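Thermostable carboxypeptidase 1 (Pyrococcus furiosus, PDB 1KA2) removes amino acids one by one from the C-terminus of peptides as a cobalt-dependent, dimeric M32 metallocarboxypeptidase of broad specificity. Local coordinates at residues 488-491 and 492-496; 176-179 and 180-184; 7-10 and 11-15. One frame throughout, in Å; residues are numbered along the deposited sequence.

Interaction 1 (488-491 and 492-496); sequences EYFV and RWVKE
Trp493 N donates to Tyr489 O at 2.9 Å, almost straight (N-H...O 174°), and Lys495 N reaches Val491 O equally closely; with the bonds from Arg492 N to Glu488 O and from Val494 N to Phe490 O they form the i to i+4 pattern of the alpha helix 488-498. Among side chains the strongest polar link leaves the segment: Glu488 OE2 forms a salt bridge with Lys182 of helix 169-192. On the outer side Arg492 runs alongside Tyr489, NH2 lying 3.9 Å from CE2 with guanidinium and ring planes 21° apart, while Tyr435 gives that guanidinium a cation-pi partner.

The buried side is apolar, with two aromatic rings. With CG anti to the backbone N (chi1 -176°), the Phe490 ring reaches outward from the helix, and Val494 lays CG2 over one face, 4.1 Å from the ring centroid, in a CH-pi contact. Trp493 meets the same ring obliquely, and Leu183, Leu428 and Ala431 also touch it, so a large flat hydrocarbon suits this place. With an alanine here, the Val494 methyl is likely to lose its aromatic face and a gap to open between three helices. Phe490 CE1 lies 3.8 Å from both CZ3 and CE3 of Trp493.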
ATOM      1  N   GLU A 488     -39.474  11.999  -8.231  1.00 48.16           N
ATOM      2  CA  GLU A 488     -40.159  13.266  -7.957  1.00 47.98           C
ATOM      3  C   GLU A 488     -39.395  14.263  -7.088  1.00 46.93           C
ATOM      4  O   GLU A 488     -39.456  15.471  -7.336  1.00 45.04           O
ATOM      5  CB  GLU A 488     -41.531  13.001  -7.324  1.00 49.83           C
ATOM      6  CG  GLU A 488     -42.586  12.470  -8.288  1.00 50.95           C
ATOM      7  CD  GLU A 488     -42.844  13.422  -9.441  1.00 52.27           C
ATOM      8  OE1 GLU A 488     -42.852  14.651  -9.202  1.00 51.05           O
ATOM      9  OE2 GLU A 488     -43.048  12.940 -10.579  1.00 51.57           O
ATOM     10  N   TYR A 489     -38.684  13.767  -6.074  1.00 46.16           N
ATOM     11  CA  TYR A 489     -37.924  14.644  -5.182  1.00 45.35           C
ATOM     12  C   TYR A 489     -36.836  15.426  -5.891  1.00 46.15           C
ATOM     13  O   TYR A 489     -36.646  16.618  -5.633  1.00 46.89           O
ATOM     14  CB  TYR A 489     -37.300  13.849  -4.039  1.00 44.86           C
ATOM     15  CG  TYR A 489     -38.303  13.382  -3.018  1.00 44.76           C
ATOM     16  CD1 TYR A 489     -38.864  12.112  -3.095  1.00 45.24           C
ATOM     17  CD2 TYR A 489     -38.705  14.218  -1.978  1.00 45.67           C
ATOM     18  CE1 TYR A 489     -39.797  11.686  -2.160  1.00 45.11           C
ATOM     19  CE2 TYR A 489     -39.643  13.802  -1.042  1.00 45.33           C
ATOM     20  CZ  TYR A 489     -40.179  12.536  -1.140  1.00 44.64           C
ATOM     21  OH  TYR A 489     -41.089  12.110  -0.209  1.00 46.88           O
ATOM     22  N   PHE A 490     -36.113  14.754  -6.778  1.00 46.34           N
ATOM     23  CA  PHE A 490     -35.049  15.413  -7.522  1.00 46.46           C
ATOM     24  C   PHE A 490     -35.620  16.576  -8.331  1.00 46.22           C
ATOM     25  O   PHE A 490     -34.991  17.625  -8.457  1.00 46.96           O
ATOM     26  CB  PHE A 490     -34.355  14.420  -8.466  1.00 46.35           C
ATOM     27  CG  PHE A 490     -33.172  15.000  -9.195  1.00 45.64           C
ATOM     28  CD1 PHE A 490     -31.987  15.284  -8.515  1.00 44.93           C
ATOM     29  CD2 PHE A 490     -33.248  15.285 -10.556  1.00 46.69           C
ATOM     30  CE1 PHE A 490     -30.893  15.843  -9.184  1.00 45.20           C
ATOM     31  CE2 PHE A 490     -32.165  15.844 -11.234  1.00 46.15           C
ATOM     32  CZ  PHE A 490     -30.982  16.124 -10.545  1.00 45.96           C
ATOM     33  N   VAL A 491     -36.817  16.388  -8.880  1.00 46.68           N
ATOM     34  CA  VAL A 491     -37.460  17.435  -9.673  1.00 46.37           C
ATOM     35  C   VAL A 491     -37.810  18.662  -8.821  1.00 46.17           C
ATOM     36  O   VAL A 491     -37.593  19.801  -9.241  1.00 46.95           O
ATOM     37  CB  VAL A 491     -38.742  16.906 -10.357  1.00 46.44           C
ATOM     38  CG1 VAL A 491     -39.394  18.022 -11.166  1.00 46.14           C
ATOM     39  CG2 VAL A 491     -38.397  15.728 -11.269  1.00 44.43           C
ATOM     40  N   ARG A 492     -38.345  18.432  -7.625  1.00 46.17           N
ATOM     41  CA  ARG A 492     -38.690  19.540  -6.744  1.00 45.61           C
ATOM     42  C   ARG A 492     -37.410  20.237  -6.322  1.00 45.57           C
ATOM     43  O   ARG A 492     -37.313  21.463  -6.400  1.00 45.71           O
ATOM     44  CB  ARG A 492     -39.422  19.051  -5.499  1.00 46.85           C
ATOM     45  CG  ARG A 492     -39.981  20.196  -4.662  1.00 49.73           C
ATOM     46  CD  ARG A 492     -40.296  19.772  -3.235  1.00 51.66           C
ATOM     47  NE  ARG A 492     -40.928  18.456  -3.176  1.00 53.77           N
ATOM     48  CZ  ARG A 492     -41.465  17.932  -2.079  1.00 54.09           C
ATOM     49  NH1 ARG A 492     -41.450  18.620  -0.940  1.00 53.61           N
ATOM     50  NH2 ARG A 492     -42.009  16.719  -2.121  1.00 53.10           N
ATOM     51  N   TRP A 493     -36.428  19.458  -5.867  1.00 44.90           N
ATOM     52  CA  TRP A 493     -35.147  20.029  -5.452  1.00 42.32           C
ATOM     53  C   TRP A 493     -34.679  21.018  -6.530  1.00 41.21           C
ATOM     54  O   TRP A 493     -34.416  22.185  -6.246  1.00 40.60           O
ATOM     55  CB  TRP A 493     -34.089  18.923  -5.256  1.00 42.41           C
ATOM     56  CG  TRP A 493     -32.705  19.454  -4.869  1.00 42.06           C
ATOM     57  CD1 TRP A 493     -32.373  20.108  -3.716  1.00 41.01           C
ATOM     58  CD2 TRP A 493     -31.508  19.419  -5.667  1.00 42.13           C
ATOM     59  NE1 TRP A 493     -31.051  20.489  -3.746  1.00 43.03           N
ATOM     60  CE2 TRP A 493     -30.495  20.079  -4.930  1.00 42.34           C
ATOM     61  CE3 TRP A 493     -31.194  18.897  -6.933  1.00 39.98           C
ATOM     62  CZ2 TRP A 493     -29.191  20.231  -5.415  1.00 38.76           C
ATOM     63  CZ3 TRP A 493     -29.900  19.048  -7.415  1.00 37.78           C
ATOM     64  CH2 TRP A 493     -28.915  19.712  -6.655  1.00 40.47           C
ATOM     65  N   VAL A 494     -34.605  20.551  -7.770  1.00 40.73           N
ATOM     66  CA  VAL A 494     -34.173  21.393  -8.881  1.00 43.78           C
ATOM     67  C   VAL A 494     -35.066  22.619  -9.067  1.00 46.55           C
ATOM     68  O   VAL A 494     -34.567  23.730  -9.244  1.00 46.48           O
ATOM     69  CB  VAL A 494     -34.147  20.585 -10.200  1.00 43.31           C
ATOM     70  CG1 VAL A 494     -33.854  21.499 -11.385  1.00 41.75           C
ATOM     71  CG2 VAL A 494     -33.097  19.502 -10.107  1.00 44.59           C
ATOM     72  N   LYS A 495     -36.382  22.409  -9.041  1.00 50.36           N
ATOM     73  CA  LYS A 495     -37.350  23.500  -9.202  1.00 54.20           C
ATOM     74  C   LYS A 495     -37.151  24.566  -8.135  1.00 54.90           C
ATOM     75  O   LYS A 495     -37.040  25.759  -8.429  1.00 54.64           O
ATOM     76  CB  LYS A 495     -38.788  22.949  -9.120  1.00 55.72           C
ATOM     77  CG  LYS A 495     -39.867  23.961  -8.686  1.00 58.31           C
ATOM     78  CD  LYS A 495     -39.943  24.104  -7.155  1.00 61.09           C
ATOM     79  CE  LYS A 495     -41.082  25.016  -6.681  1.00 62.33           C
ATOM     80  NZ  LYS A 495     -40.887  26.475  -6.962  1.00 63.26           N
ATOM     81  N   GLU A 496     -37.108  24.106  -6.892  1.00 56.07           N
ATOM     82  CA  GLU A 496     -36.942  24.951  -5.718  1.00 56.45           C
ATOM     83  C   GLU A 496     -35.572  25.625  -5.680  1.00 55.54           C
ATOM     84  O   GLU A 496     -35.363  26.585  -4.938  1.00 55.26           O
ATOM     85  CB  GLU A 496     -37.145  24.075  -4.482  1.00 59.43           C
ATOM     86  CG  GLU A 496     -37.000  24.749  -3.134  1.00 63.71           C
ATOM     87  CD  GLU A 496     -37.154  23.746  -1.999  1.00 65.49           C
ATOM     88  OE1 GLU A 496     -38.183  23.031  -1.971  1.00 66.19           O
ATOM     89  OE2 GLU A 496     -36.248  23.666  -1.143  1.00 66.15           O
TER

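Interaction 2 (176-179 and 180-184); sequences FEVL and EKKLK
Glu180 follows Phe176 one turn later on the alpha helix 169-192, its N donating to Phe176 O at 2.9 Å. Its CB and CG lie beside that same oxygen, while its carboxylate goes to Arg393 through a salt bridge at OE2; a long acidic chain suits a place where the helix meets a basic neighbour.

Lys181 N bonds to Glu177 O. With CG anti to the carbonyl carbon (chi1 -48°), the side chain sets CG 3.3 Å from that oxygen, and the bends beyond it lead the amine away on an exposed flank, where a charged end can meet water. At Lys182 the regular pattern weakens: its N has two weak bonds, to Val178 O, with N-H...O at 134°, and to Leu179 O. Its extended chain passes obliquely across Val178, CD 4.1 Å from CG1, before NZ forms a salt bridge with Glu488 of helix 488-498, so the methylenes serve as apolar cover and the amine as the charged end.

Leu183 turns back to the buried side, lying alongside Leu179; branched aliphatic chains suit this strip, which faces Leu428 and Phe490 of two other helices. Leu179 O also accepts from Leu183 N at 2.7 Å and from Lys184 N at 3.0 Å, the latter an i to i+5 bond that marks a local widening of the turn. Lys184 NZ pairs with Asp188. The closest side-chain approach of the two leucines is Leu183 CD1 to Leu179 CG, 3.5 Å.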
ATOM      1  N   PHE A 176     -36.760   7.198 -15.193  1.00 44.58           N
ATOM      2  CA  PHE A 176     -36.467   8.027 -16.349  1.00 46.34           C
ATOM      3  C   PHE A 176     -37.712   8.589 -17.039  1.00 47.73           C
ATOM      4  O   PHE A 176     -37.621   9.579 -17.767  1.00 47.89           O
ATOM      5  CB  PHE A 176     -35.594   7.251 -17.342  1.00 45.00           C
ATOM      6  CG  PHE A 176     -34.128   7.300 -17.014  1.00 43.39           C
ATOM      7  CD1 PHE A 176     -33.399   6.129 -16.823  1.00 41.85           C
ATOM      8  CD2 PHE A 176     -33.474   8.526 -16.895  1.00 42.67           C
ATOM      9  CE1 PHE A 176     -32.032   6.173 -16.522  1.00 40.60           C
ATOM     10  CE2 PHE A 176     -32.109   8.584 -16.594  1.00 41.81           C
ATOM     11  CZ  PHE A 176     -31.389   7.401 -16.406  1.00 39.53           C
ATOM     12  N   GLU A 177     -38.867   7.964 -16.814  1.00 47.73           N
ATOM     13  CA  GLU A 177     -40.114   8.455 -17.398  1.00 48.79           C
ATOM     14  C   GLU A 177     -40.490   9.729 -16.651  1.00 47.65           C
ATOM     15  O   GLU A 177     -40.811  10.749 -17.258  1.00 46.45           O
ATOM     16  CB  GLU A 177     -41.227   7.408 -17.254  1.00 49.53           C
ATOM     17  CG  GLU A 177     -40.973   6.145 -18.060  1.00 53.42           C
ATOM     18  CD  GLU A 177     -42.092   5.127 -17.946  1.00 55.72           C
ATOM     19  OE1 GLU A 177     -42.445   4.753 -16.808  1.00 57.37           O
ATOM     20  OE2 GLU A 177     -42.611   4.692 -18.996  1.00 55.59           O
ATOM     21  N   VAL A 178     -40.434   9.655 -15.324  1.00 47.85           N
ATOM     22  CA  VAL A 178     -40.743  10.788 -14.465  1.00 48.13           C
ATOM     23  C   VAL A 178     -39.800  11.951 -14.755  1.00 49.13           C
ATOM     24  O   VAL A 178     -40.181  13.117 -14.634  1.00 49.87           O
ATOM     25  CB  VAL A 178     -40.615  10.394 -12.980  1.00 48.59           C
ATOM     26  CG1 VAL A 178     -40.623  11.636 -12.097  1.00 49.28           C
ATOM     27  CG2 VAL A 178     -41.747   9.459 -12.600  1.00 47.50           C
ATOM     28  N   LEU A 179     -38.565  11.633 -15.132  1.00 50.00           N
ATOM     29  CA  LEU A 179     -37.578  12.663 -15.443  1.00 50.70           C
ATOM     30  C   LEU A 179     -37.838  13.285 -16.809  1.00 50.93           C
ATOM     31  O   LEU A 179     -37.847  14.507 -16.944  1.00 51.06           O
ATOM     32  CB  LEU A 179     -36.162  12.075 -15.392  1.00 50.33           C
ATOM     33  CG  LEU A 179     -35.334  12.296 -14.113  1.00 51.66           C
ATOM     34  CD1 LEU A 179     -36.230  12.480 -12.905  1.00 50.59           C
ATOM     35  CD2 LEU A 179     -34.390  11.118 -13.911  1.00 49.66           C
ATOM     36  N   GLU A 180     -38.063  12.449 -17.817  1.00 50.99           N
ATOM     37  CA  GLU A 180     -38.319  12.955 -19.160  1.00 53.50           C
ATOM     38  C   GLU A 180     -39.557  13.844 -19.300  1.00 55.13           C
ATOM     39  O   GLU A 180     -39.600  14.707 -20.177  1.00 56.31           O
ATOM     40  CB  GLU A 180     -38.410  11.799 -20.159  1.00 51.86           C
ATOM     41  CG  GLU A 180     -37.080  11.459 -20.789  1.00 51.40           C
ATOM     42  CD  GLU A 180     -37.215  10.610 -22.038  1.00 51.58           C
ATOM     43  OE1 GLU A 180     -37.489   9.396 -21.914  1.00 48.80           O
ATOM     44  OE2 GLU A 180     -37.050  11.170 -23.147  1.00 51.81           O
ATOM     45  N   LYS A 181     -40.557  13.655 -18.444  1.00 56.72           N
ATOM     46  CA  LYS A 181     -41.772  14.468 -18.533  1.00 57.82           C
ATOM     47  C   LYS A 181     -41.803  15.621 -17.525  1.00 58.02           C
ATOM     48  O   LYS A 181     -42.491  16.624 -17.733  1.00 57.33           O
ATOM     49  CB  LYS A 181     -43.008  13.586 -18.332  1.00 60.17           C
ATOM     50  CG  LYS A 181     -43.005  12.292 -19.160  1.00 63.21           C
ATOM     51  CD  LYS A 181     -43.115  12.533 -20.668  1.00 64.45           C
ATOM     52  CE  LYS A 181     -44.538  12.889 -21.088  1.00 66.04           C
ATOM     53  NZ  LYS A 181     -44.671  12.972 -22.572  1.00 65.91           N
ATOM     54  N   LYS A 182     -41.043  15.493 -16.443  1.00 56.74           N
ATOM     55  CA  LYS A 182     -41.036  16.528 -15.424  1.00 54.75           C
ATOM     56  C   LYS A 182     -39.726  17.291 -15.268  1.00 53.12           C
ATOM     57  O   LYS A 182     -39.736  18.487 -14.976  1.00 52.27           O
ATOM     58  CB  LYS A 182     -41.464  15.905 -14.095  1.00 57.05           C
ATOM     59  CG  LYS A 182     -42.786  15.169 -14.240  1.00 59.84           C
ATOM     60  CD  LYS A 182     -43.329  14.614 -12.938  1.00 62.64           C
ATOM     61  CE  LYS A 182     -44.693  13.975 -13.181  1.00 61.96           C
ATOM     62  NZ  LYS A 182     -45.244  13.347 -11.956  1.00 64.39           N
ATOM     63  N   LEU A 183     -38.602  16.614 -15.477  1.00 51.29           N
ATOM     64  CA  LEU A 183     -37.300  17.261 -15.343  1.00 48.98           C
ATOM     65  C   LEU A 183     -36.895  17.951 -16.636  1.00 47.32           C
ATOM     66  O   LEU A 183     -36.329  19.034 -16.618  1.00 46.55           O
ATOM     67  CB  LEU A 183     -36.233  16.230 -14.961  1.00 47.74           C
ATOM     68  CG  LEU A 183     -35.039  16.676 -14.112  1.00 47.10           C
ATOM     69  CD1 LEU A 183     -34.004  15.562 -14.130  1.00 47.66           C
ATOM     70  CD2 LEU A 183     -34.435  17.957 -14.641  1.00 45.90           C
ATOM     71  N   LYS A 184     -37.190  17.320 -17.764  1.00 49.02           N
ATOM     72  CA  LYS A 184     -36.837  17.878 -19.070  1.00 49.91           C
ATOM     73  C   LYS A 184     -37.368  19.303 -19.260  1.00 50.76           C
ATOM     74  O   LYS A 184     -36.610  20.222 -19.586  1.00 50.47           O
ATOM     75  CB  LYS A 184     -37.372  16.977 -20.196  1.00 49.60           C
ATOM     76  CG  LYS A 184     -36.462  16.886 -21.421  1.00 50.18           C
ATOM     77  CD  LYS A 184     -36.103  18.259 -21.974  1.00 49.52           C
ATOM     78  CE  LYS A 184     -35.159  18.159 -23.168  1.00 48.25           C
ATOM     79  NZ  LYS A 184     -34.670  19.497 -23.602  1.00 49.10           N
TER

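Interaction 3 (7-10 and 11-15); sequences NETI and KQILA
Glu8 meets Gln12 and Lys11 through a chain whose CG points away from the backbone N (chi1 -179°) and which then bends at chi2 (53°), carrying the carboxylate forward along the first turn of the alpha helix 8-36, toward Gln12 CG. Gln12 has CG anti to its carbonyl carbon (chi1 -52°), which directs the chain back toward the helix start, and the two side chains cross at about a right angle. OE2 of Glu8 thereby comes within 3.6 Å of Gln12 CG.

Lys11 takes the other side of the glutamate. Its extended chain also runs back toward the N-terminal end, CG passing 3.3 Å from Asn7 O, and NZ stops 4.2 Å from Glu8 OE1. That is beyond a salt bridge, but the opposite charges probably still attract. An acidic residue in the first turn suits its place, since its charge is likely to be favourable beside the positive end of the helix dipole, and the exposed lysine keeps its amine near water.

Asn7 occupies the N-cap, a position asparagine commonly fills. Its backbone oxygen opens the main-chain series by accepting from Lys11 N at 3.0 Å; Gln12 N to Glu8 O, Ile13 N to Thr9 O and Leu14 N to Ile10 O continue it. Asn7 N in turn donates to Glu83, tying the helix start to helix 81-99.

Ile10, Ile13 and Leu14 are the apolar residues here, and Thr9 adds its CG2 methyl. Ile10 and Leu14 both rest on Ile86 of helix 81-99, whereas Thr9 and Ile13 reach helix 64-74 through Ala73 and Leu69; aliphatic chains suit a buried face between two helices. Within the turn the methyls meet only lightly: Thr9 CG2 lies 4.2 Å from Ile13 CD1.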
ATOM      1  N   ASN A   7     -24.821 -17.704  16.517  1.00 51.11           N
ATOM      2  CA  ASN A   7     -24.872 -19.014  15.885  1.00 50.25           C
ATOM      3  C   ASN A   7     -23.505 -19.595  15.536  1.00 50.22           C
ATOM      4  O   ASN A   7     -22.645 -18.918  14.970  1.00 50.50           O
ATOM      5  CB  ASN A   7     -25.721 -18.970  14.624  1.00 50.03           C
ATOM      6  CG  ASN A   7     -25.811 -20.319  13.957  1.00 52.17           C
ATOM      7  OD1 ASN A   7     -26.442 -21.236  14.480  1.00 55.08           O
ATOM      8  ND2 ASN A   7     -25.161 -20.462  12.808  1.00 50.95           N
ATOM      9  N   GLU A   8     -23.332 -20.869  15.863  1.00 49.27           N
ATOM     10  CA  GLU A   8     -22.094 -21.593  15.616  1.00 48.00           C
ATOM     11  C   GLU A   8     -21.757 -21.726  14.131  1.00 47.46           C
ATOM     12  O   GLU A   8     -20.599 -21.581  13.747  1.00 46.86           O
ATOM     13  CB  GLU A   8     -22.188 -22.978  16.253  1.00 48.52           C
ATOM     14  CG  GLU A   8     -20.955 -23.837  16.091  1.00 52.37           C
ATOM     15  CD  GLU A   8     -19.699 -23.138  16.547  1.00 53.76           C
ATOM     16  OE1 GLU A   8     -19.772 -22.347  17.512  1.00 56.41           O
ATOM     17  OE2 GLU A   8     -18.635 -23.391  15.945  1.00 56.96           O
ATOM     18  N   THR A   9     -22.757 -22.013  13.300  1.00 45.95           N
ATOM     19  CA  THR A   9     -22.522 -22.152  11.865  1.00 44.88           C
ATOM     20  C   THR A   9     -22.083 -20.804  11.308  1.00 43.04           C
ATOM     21  O   THR A   9     -21.219 -20.733  10.439  1.00 42.46           O
ATOM     22  CB  THR A   9     -23.795 -22.633  11.111  1.00 44.18           C
ATOM     23  OG1 THR A   9     -24.029 -24.014  11.411  1.00 45.02           O
ATOM     24  CG2 THR A   9     -23.629 -22.473   9.608  1.00 40.33           C
ATOM     25  N   ILE A  10     -22.685 -19.740  11.831  1.00 43.43           N
ATOM     26  CA  ILE A  10     -22.362 -18.379  11.418  1.00 42.01           C
ATOM     27  C   ILE A  10     -20.912 -18.039  11.809  1.00 41.80           C
ATOM     28  O   ILE A  10     -20.191 -17.422  11.033  1.00 41.24           O
ATOM     29  CB  ILE A  10     -23.331 -17.369  12.071  1.00 41.27           C
ATOM     30  CG1 ILE A  10     -24.769 -17.638  11.607  1.00 41.97           C
ATOM     31  CG2 ILE A  10     -22.923 -15.948  11.724  1.00 43.37           C
ATOM     32  CD1 ILE A  10     -25.054 -17.308  10.159  1.00 37.59           C
ATOM     33  N   LYS A  11     -20.482 -18.455  12.998  1.00 40.82           N
ATOM     34  CA  LYS A  11     -19.114 -18.178  13.438  1.00 41.99           C
ATOM     35  C   LYS A  11     -18.086 -18.914  12.593  1.00 42.80           C
ATOM     36  O   LYS A  11     -17.024 -18.371  12.298  1.00 43.32           O
ATOM     37  CB  LYS A  11     -18.892 -18.594  14.894  1.00 41.90           C
ATOM     38  CG  LYS A  11     -19.641 -17.817  15.959  1.00 43.82           C
ATOM     39  CD  LYS A  11     -19.234 -18.382  17.326  1.00 45.87           C
ATOM     40  CE  LYS A  11     -20.190 -18.001  18.432  1.00 47.74           C
ATOM     41  NZ  LYS A  11     -19.833 -18.709  19.698  1.00 47.79           N
ATOM     42  N   GLN A  12     -18.380 -20.162  12.230  1.00 43.11           N
ATOM     43  CA  GLN A  12     -17.450 -20.943  11.421  1.00 43.55           C
ATOM     44  C   GLN A  12     -17.268 -20.230  10.091  1.00 43.01           C
ATOM     45  O   GLN A  12     -16.183 -20.209   9.527  1.00 43.58           O
ATOM     46  CB  GLN A  12     -17.987 -22.352  11.152  1.00 46.11           C
ATOM     47  CG  GLN A  12     -18.426 -23.145  12.376  1.00 49.30           C
ATOM     48  CD  GLN A  12     -18.728 -24.596  12.035  1.00 50.15           C
ATOM     49  OE1 GLN A  12     -17.815 -25.411  11.886  1.00 52.23           O
ATOM     50  NE2 GLN A  12     -20.010 -24.919  11.885  1.00 48.59           N
ATOM     51  N   ILE A  13     -18.350 -19.648   9.596  1.00 42.11           N
ATOM     52  CA  ILE A  13     -18.318 -18.929   8.337  1.00 40.65           C
ATOM     53  C   ILE A  13     -17.456 -17.682   8.455  1.00 39.46           C
ATOM     54  O   ILE A  13     -16.560 -17.464   7.634  1.00 41.14           O
ATOM     55  CB  ILE A  13     -19.746 -18.534   7.897  1.00 39.98           C
ATOM     56  CG1 ILE A  13     -20.513 -19.786   7.464  1.00 39.77           C
ATOM     57  CG2 ILE A  13     -19.687 -17.503   6.774  1.00 40.69           C
ATOM     58  CD1 ILE A  13     -21.975 -19.530   7.126  1.00 37.30           C
ATOM     59  N   LEU A  14     -17.715 -16.873   9.479  1.00 37.45           N
ATOM     60  CA  LEU A  14     -16.960 -15.643   9.687  1.00 36.07           C
ATOM     61  C   LEU A  14     -15.464 -15.887   9.852  1.00 35.08           C
ATOM     62  O   LEU A  14     -14.653 -15.063   9.427  1.00 34.12           O
ATOM     63  CB  LEU A  14     -17.506 -14.872  10.897  1.00 33.94           C
ATOM     64  CG  LEU A  14     -18.945 -14.364  10.767  1.00 33.15           C
ATOM     65  CD1 LEU A  14     -19.311 -13.515  11.983  1.00 30.75           C
ATOM     66  CD2 LEU A  14     -19.101 -13.554   9.477  1.00 31.73           C
ATOM     67  N   ALA A  15     -15.098 -17.013  10.461  1.00 35.28           N
ATOM     68  CA  ALA A  15     -13.691 -17.359  10.649  1.00 36.07           C
ATOM     69  C   ALA A  15     -13.040 -17.624   9.287  1.00 37.38           C
ATOM     70  O   ALA A  15     -11.927 -17.183   9.034  1.00 38.60           O
ATOM     71  CB  ALA A  15     -13.563 -18.593  11.538  1.00 36.73           C
TER

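Overall arrangement
Interactions 1 and 2 belong to neighbouring helices and touch directly, their centres 11 Å apart. Glu488 OE2 and Lys182 NZ, 2.6 Å apart, close a salt bridge at the outer edge, and deeper in, Phe490 CE2 packs against Leu183 CD1 at 3.4 Å. Interaction 1 alone comes near the metal centre, as a second layer not in contact with the metal: the side chain of Trp493 is about 11 Å from that of His269, and the side chain of Phe490 about as far from that of Glu299, two of the three protein residues that bind the magnesium. Interaction 3 starts a distant N-terminal helix; its nearest atoms are about 35 Å from both other contacts, and it lies away from the active site.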